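Local coordinates for protein carboxypeptidase 1 (Deinococcus radiodurans str. R1, PDB 5GIV) that probably removes amino acids one after another from the C-terminus of peptides with broad specificity, as a zinc-dependent metallocarboxypeptidase of the M32 family, at residues R345-T350 with R396-V401; F365-E370 with G374-R379. All blocks are in the same frame, centred on the assembly; numbering follows the deposited sequence.

Contact 1 of 2, residues R345-T350 with R396-V401; sequences RSLIRT and RAPSDV
Leu347 lays its forked end against the backbone of Arg396 and Ala397, bringing together two loops of the helical M32 carboxypeptidase fold, the one between helices 333-339 and 357-372 and the one between helices 381-393 and 420-439. Its two methyls divide the work. CD2 rests on the peptide link, 3.6 Å from Ala397 N and 3.8 Å from Arg396 C, while CD1 lies 4.0 Å from Ala397 CB and reaches Pro398 CD, 4.3 Å away. With CG anti to the carbonyl carbon (chi1 -64°), the leucine extends across to the other loop. The contact is small and wholly apolar in its side chains, joined by one residue on the 345-350 side. Cut back to an alanine, Leu347 would lose both methyls, and the gap opened beside the Arg396-Ala397 peptide would probably leave Ala397 CB and Pro398 CD without their leucine partner. Further along that second loop, Gln406 bonds to the carbonyl of Leu347 and the amide of Arg349, and Asp407 forms a salt bridge with Arg349, so polar bonds tie the loops together beside the leucine. His386 of helix 381-393 also touches Ala397. The guanidinium of Arg396 grips the carbonyl oxygen of the next residue side-on: NE is 3.0 Å and NH2 3.1 Å from Ala397 O, which lies only 9° out of the guanidinium plane.

Contact 2 of 2, residues F365-E370 with G374-R379; sequences FELERE and GKLAVR
Helix 357-372 ends in a Schellman motif, in which Gly374, with a phi of 75°, is the first residue to leave helical geometry and the chain turns back over the last turn. The carbonyl oxygen of Glu370 receives two backbone amides from the departing chain. Lys375 N comes nearly head-on at 2.9 Å, whereas Leu376 N, 3.2 Å from Glu370 O, approaches from well above the carbonyl plane and not on a lone pair. One acceptor near the helix end is thus used twice, which ties the outgoing chain to the last turn.

Next to these bonds, Leu376 points toward the helix. Its CB packs 3.6 Å from Glu370 CB, and with CG anti to the backbone nitrogen (chi1 168°) the branch is carried one turn back along the helix, where CD2 meets Leu367 CD2 at 3.7 Å, the two leucines crossing at a slant. The Glu370 side chain is bent at chi2 (-54°), which brings its carboxylate over the aliphatic part of Lys375: OE2 lies 3.2 Å from Lys375 CB and 3.5 Å from its CD. The lysine chain then kinks, leaving NZ 4.5 Å from Glu370 OE2, beyond a salt bridge, although the opposite charges probably still attract at this surface position.

The small leucine cluster continues into helix 381-393, where Ala384 touches both Leu367 and Leu376, Trp385 adds to the former and Leu381 to the latter. The connection therefore packs against both helices 357-372 and 381-393, which it joins, and just beyond the turn Val378 packs on helix 128-147 through Leu135 and Leu139.

In the fold
Contact 2 is nested within the chain enclosed by contact 1: the loop 345-350 leads into helix 357-372, contact 2 turns that helix into helix 381-393, and the latter runs out into the loop 396-401. Contact 1 thus joins the loops before helix 357-372 and after helix 381-393, and contact 2 lies in the connection between those helices. The centres of contacts 1 and 2 are 19 Å apart; the nearest atoms of contacts 1 and 2 are about 8 Å apart, without touching. Helix 381-393 borders both, through His386 at contact 1 and Ala384 at contact 2. Contact 1 is centred about 20 Å and contact 2 about 23 Å from the centre of the chain; both lie away from the zinc site formed by His266, His270 and Glu296.

Contact 1 of 2, residues R345-T350 with R396-V401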
loop_
_atom_site.group_PDB
_atom_site.type_symbol
_atom_site.label_atom_id
_atom_site.label_comp_id
_atom_site.label_asym_id
_atom_site.label_seq_id
_atom_site.Cartn_x
_atom_site.Cartn_y
_atom_site.Cartn_z
ATOM N N ARG A 345 21.307 -16.142 -28.572
ATOM C CA ARG A 345 21.702 -16.855 -27.366
ATOM C C ARG A 345 22.171 -15.840 -26.339
ATOM O O ARG A 345 23.123 -15.096 -26.587
ATOM C CB ARG A 345 22.819 -17.842 -27.670
ATOM C CG ARG A 345 22.559 -18.677 -28.887
ATOM C CD ARG A 345 23.794 -19.457 -29.287
ATOM N NE ARG A 345 23.564 -20.094 -30.578
ATOM C CZ ARG A 345 24.183 -19.753 -31.702
ATOM N NH1 ARG A 345 25.112 -18.799 -31.700
ATOM N NH2 ARG A 345 23.880 -20.384 -32.829
ATOM N N SER A 346 21.503 -15.796 -25.194
ATOM C CA SER A 346 21.784 -14.798 -24.175
ATOM C C SER A 346 21.851 -15.495 -22.822
ATOM O O SER A 346 21.642 -16.707 -22.715
ATOM C CB SER A 346 20.736 -13.674 -24.183
ATOM O OG SER A 346 19.415 -14.186 -24.043
ATOM N N LEU A 347 22.174 -14.719 -21.789
ATOM C CA LEU A 347 22.424 -15.249 -20.453
ATOM C C LEU A 347 21.224 -15.160 -19.509
ATOM O O LEU A 347 21.049 -16.043 -18.666
ATOM C CB LEU A 347 23.591 -14.492 -19.815
ATOM C CG LEU A 347 24.964 -14.616 -20.462
ATOM C CD1 LEU A 347 25.939 -13.667 -19.763
ATOM C CD2 LEU A 347 25.468 -16.068 -20.410
ATOM N N ILE A 348 20.396 -14.126 -19.627
ATOM C CA ILE A 348 19.355 -13.848 -18.645
ATOM C C ILE A 348 18.060 -14.491 -19.113
ATOM O O ILE A 348 17.546 -14.160 -20.189
ATOM C CB ILE A 348 19.164 -12.338 -18.442
ATOM C CG1 ILE A 348 20.498 -11.657 -18.106
ATOM C CG2 ILE A 348 18.079 -12.081 -17.394
ATOM C CD1 ILE A 348 21.198 -12.242 -16.913
ATOM N N ARG A 349 17.529 -15.399 -18.287
ATOM C CA ARG A 349 16.327 -16.136 -18.647
ATOM C C ARG A 349 15.160 -15.197 -18.914
ATOM O O ARG A 349 14.460 -15.337 -19.922
ATOM C CB ARG A 349 15.972 -17.133 -17.543
ATOM C CG ARG A 349 14.630 -17.817 -17.761
ATOM C CD ARG A 349 14.249 -18.673 -16.562
ATOM N NE ARG A 349 14.239 -17.861 -15.353
ATOM C CZ ARG A 349 13.191 -17.160 -14.941
ATOM N NH1 ARG A 349 12.057 -17.198 -15.633
ATOM N NH2 ARG A 349 13.275 -16.434 -13.833
ATOM N N THR A 350 14.926 -14.235 -18.015
ATOM C CA THR A 350 13.730 -13.400 -18.119
ATOM C C THR A 350 13.718 -12.527 -19.370
ATOM O O THR A 350 12.638 -12.119 -19.812
ATOM C CB THR A 350 13.567 -12.524 -16.869
ATOM O OG1 THR A 350 14.785 -11.824 -16.602
ATOM C CG2 THR A 350 13.222 -13.368 -15.669
ATOM N N ARG A 396 28.712 -18.888 -21.786
ATOM C CA ARG A 396 28.657 -18.900 -20.336
ATOM C C ARG A 396 28.889 -17.496 -19.798
ATOM O O ARG A 396 29.542 -16.663 -20.435
ATOM C CB ARG A 396 29.654 -19.897 -19.739
ATOM C CG ARG A 396 31.068 -19.784 -20.221
ATOM C CD ARG A 396 31.958 -20.326 -19.135
ATOM N NE ARG A 396 31.940 -19.434 -17.972
ATOM C CZ ARG A 396 32.361 -19.776 -16.757
ATOM N NH1 ARG A 396 32.830 -21.002 -16.542
ATOM N NH2 ARG A 396 32.308 -18.890 -15.762
ATOM N N ALA A 397 28.323 -17.238 -18.623
ATOM C CA ALA A 397 28.491 -15.946 -17.994
ATOM C C ALA A 397 29.938 -15.771 -17.524
ATOM O O ALA A 397 30.654 -16.754 -17.310
ATOM C CB ALA A 397 27.537 -15.805 -16.815
ATOM N N PRO A 398 30.401 -14.524 -17.397
ATOM C CA PRO A 398 31.783 -14.292 -16.949
ATOM C C PRO A 398 32.016 -14.650 -15.495
ATOM O O PRO A 398 33.173 -14.808 -15.085
ATOM C CB PRO A 398 31.984 -12.791 -17.193
ATOM C CG PRO A 398 30.609 -12.222 -17.171
ATOM C CD PRO A 398 29.707 -13.272 -17.737
ATOM N N SER A 399 30.959 -14.763 -14.699
ATOM C CA SER A 399 31.074 -15.099 -13.294
ATOM C C SER A 399 29.787 -15.805 -12.876
ATOM O O SER A 399 28.985 -16.215 -13.721
ATOM C CB SER A 399 31.356 -13.838 -12.470
ATOM O OG SER A 399 30.274 -12.931 -12.550
ATOM N N ASP A 400 29.585 -15.941 -11.566
ATOM C CA ASP A 400 28.366 -16.544 -11.049
ATOM C C ASP A 400 27.226 -15.550 -10.903
ATOM O O ASP A 400 26.087 -15.978 -10.697
ATOM C CB ASP A 400 28.636 -17.201 -9.690
ATOM C CG ASP A 400 29.670 -18.296 -9.775
ATOM O OD1 ASP A 400 29.669 -19.043 -10.764
ATOM O OD2 ASP A 400 30.501 -18.414 -8.857
ATOM N N VAL A 401 27.498 -14.243 -11.015
ATOM C CA VAL A 401 26.438 -13.246 -10.877
ATOM C C VAL A 401 25.266 -13.590 -11.783
ATOM O O VAL A 401 24.115 -13.687 -11.336
ATOM C CB VAL A 401 26.976 -11.838 -11.186
ATOM C CG1 VAL A 401 25.830 -10.834 -11.211
ATOM C CG2 VAL A 401 28.036 -11.428 -10.155
#

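Contact 2 of 2, residues F365-E370 with G374-R379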
loop_
_atom_site.group_PDB
_atom_site.type_symbol
_atom_site.label_atom_id
_atom_site.label_comp_id
_atom_site.label_asym_id
_atom_site.label_seq_id
_atom_site.Cartn_x
_atom_site.Cartn_y
_atom_site.Cartn_z
ATOM N N PHE A 365 15.732 -27.021 -14.780
ATOM C CA PHE A 365 15.004 -28.227 -14.401
ATOM C C PHE A 365 15.951 -29.414 -14.260
ATOM O O PHE A 365 15.874 -30.172 -13.285
ATOM C CB PHE A 365 13.919 -28.506 -15.437
ATOM C CG PHE A 365 13.095 -29.733 -15.165
ATOM C CD1 PHE A 365 12.017 -29.680 -14.311
ATOM C CD2 PHE A 365 13.383 -30.934 -15.793
ATOM C CE1 PHE A 365 11.245 -30.799 -14.077
ATOM C CE2 PHE A 365 12.609 -32.062 -15.565
ATOM C CZ PHE A 365 11.544 -31.996 -14.708
ATOM N N GLU A 366 16.861 -29.587 -15.222
ATOM C CA GLU A 366 17.760 -30.735 -15.183
ATOM C C GLU A 366 18.741 -30.645 -14.019
ATOM O O GLU A 366 19.106 -31.677 -13.441
ATOM C CB GLU A 366 18.487 -30.867 -16.522
ATOM C CG GLU A 366 17.572 -31.388 -17.638
ATOM C CD GLU A 366 18.242 -31.476 -19.000
ATOM O OE1 GLU A 366 19.409 -31.030 -19.139
ATOM O OE2 GLU A 366 17.589 -31.973 -19.948
ATOM N N LEU A 367 19.147 -29.430 -13.633
ATOM C CA LEU A 367 19.979 -29.276 -12.445
ATOM C C LEU A 367 19.188 -29.605 -11.187
ATOM O O LEU A 367 19.733 -30.173 -10.233
ATOM C CB LEU A 367 20.544 -27.852 -12.372
ATOM C CG LEU A 367 21.553 -27.446 -13.455
ATOM C CD1 LEU A 367 21.743 -25.935 -13.491
ATOM C CD2 LEU A 367 22.900 -28.142 -13.237
ATOM N N GLU A 368 17.905 -29.232 -11.159
ATOM C CA GLU A 368 17.042 -29.637 -10.055
ATOM C C GLU A 368 16.929 -31.154 -9.985
ATOM O O GLU A 368 17.000 -31.745 -8.898
ATOM C CB GLU A 368 15.656 -29.019 -10.212
ATOM C CG GLU A 368 15.558 -27.528 -9.978
ATOM C CD GLU A 368 14.129 -27.026 -10.162
ATOM O OE1 GLU A 368 13.342 -27.707 -10.858
ATOM O OE2 GLU A 368 13.794 -25.960 -9.603
ATOM N N ARG A 369 16.746 -31.804 -11.138
ATOM C CA ARG A 369 16.643 -33.257 -11.160
ATOM C C ARG A 369 17.891 -33.895 -10.568
ATOM O O ARG A 369 17.799 -34.787 -9.719
ATOM C CB ARG A 369 16.411 -33.754 -12.586
ATOM C CG ARG A 369 16.050 -35.228 -12.655
ATOM C CD ARG A 369 16.312 -35.837 -14.023
ATOM N NE ARG A 369 15.397 -35.358 -15.060
ATOM C CZ ARG A 369 14.097 -35.650 -15.112
ATOM N NH1 ARG A 369 13.538 -36.407 -14.168
ATOM N NH2 ARG A 369 13.347 -35.180 -16.110
ATOM N N GLU A 370 19.071 -33.441 -11.002
ATOM C CA GLU A 370 20.319 -33.998 -10.485
ATOM C C GLU A 370 20.479 -33.736 -8.995
ATOM O O GLU A 370 20.924 -34.617 -8.249
ATOM C CB GLU A 370 21.520 -33.435 -11.246
ATOM C CG GLU A 370 21.603 -33.859 -12.708
ATOM C CD GLU A 370 21.557 -35.376 -12.876
ATOM O OE1 GLU A 370 20.678 -35.873 -13.621
ATOM O OE2 GLU A 370 22.400 -36.075 -12.258
ATOM N N GLY A 374 20.338 -36.556 -5.606
ATOM C CA GLY A 374 21.600 -36.734 -4.927
ATOM C C GLY A 374 22.793 -36.923 -5.837
ATOM O O GLY A 374 23.876 -37.252 -5.341
ATOM N N LYS A 375 22.638 -36.725 -7.149
ATOM C CA LYS A 375 23.738 -36.906 -8.090
ATOM C C LYS A 375 24.568 -35.647 -8.315
ATOM O O LYS A 375 25.681 -35.747 -8.844
ATOM C CB LYS A 375 23.210 -37.401 -9.442
ATOM C CG LYS A 375 22.359 -38.670 -9.367
ATOM C CD LYS A 375 22.018 -39.199 -10.765
ATOM C CE LYS A 375 22.969 -40.323 -11.202
ATOM N NZ LYS A 375 24.428 -39.956 -11.133
ATOM N N LEU A 376 24.069 -34.471 -7.943
ATOM C CA LEU A 376 24.814 -33.224 -8.096
ATOM C C LEU A 376 24.900 -32.544 -6.741
ATOM O O LEU A 376 23.874 -32.186 -6.155
ATOM C CB LEU A 376 24.159 -32.295 -9.125
ATOM C CG LEU A 376 24.646 -30.840 -9.195
ATOM C CD1 LEU A 376 26.141 -30.714 -9.524
ATOM C CD2 LEU A 376 23.813 -30.052 -10.196
ATOM N N ALA A 377 26.118 -32.381 -6.240
ATOM C CA ALA A 377 26.306 -31.718 -4.960
ATOM C C ALA A 377 26.108 -30.217 -5.112
ATOM O O ALA A 377 26.454 -29.624 -6.137
ATOM C CB ALA A 377 27.698 -32.012 -4.407
ATOM N N VAL A 378 25.544 -29.600 -4.073
ATOM C CA VAL A 378 25.268 -28.169 -4.127
ATOM C C VAL A 378 26.552 -27.377 -4.334
ATOM O O VAL A 378 26.576 -26.389 -5.086
ATOM C CB VAL A 378 24.539 -27.719 -2.854
ATOM C CG1 VAL A 378 24.600 -26.219 -2.739
ATOM C CG2 VAL A 378 23.106 -28.204 -2.871
ATOM N N ARG A 379 27.649 -27.806 -3.702
ATOM C CA ARG A 379 28.896 -27.066 -3.854
ATOM C C ARG A 379 29.397 -27.108 -5.287
ATOM O O ARG A 379 30.200 -26.255 -5.680
ATOM C CB ARG A 379 29.972 -27.618 -2.912
#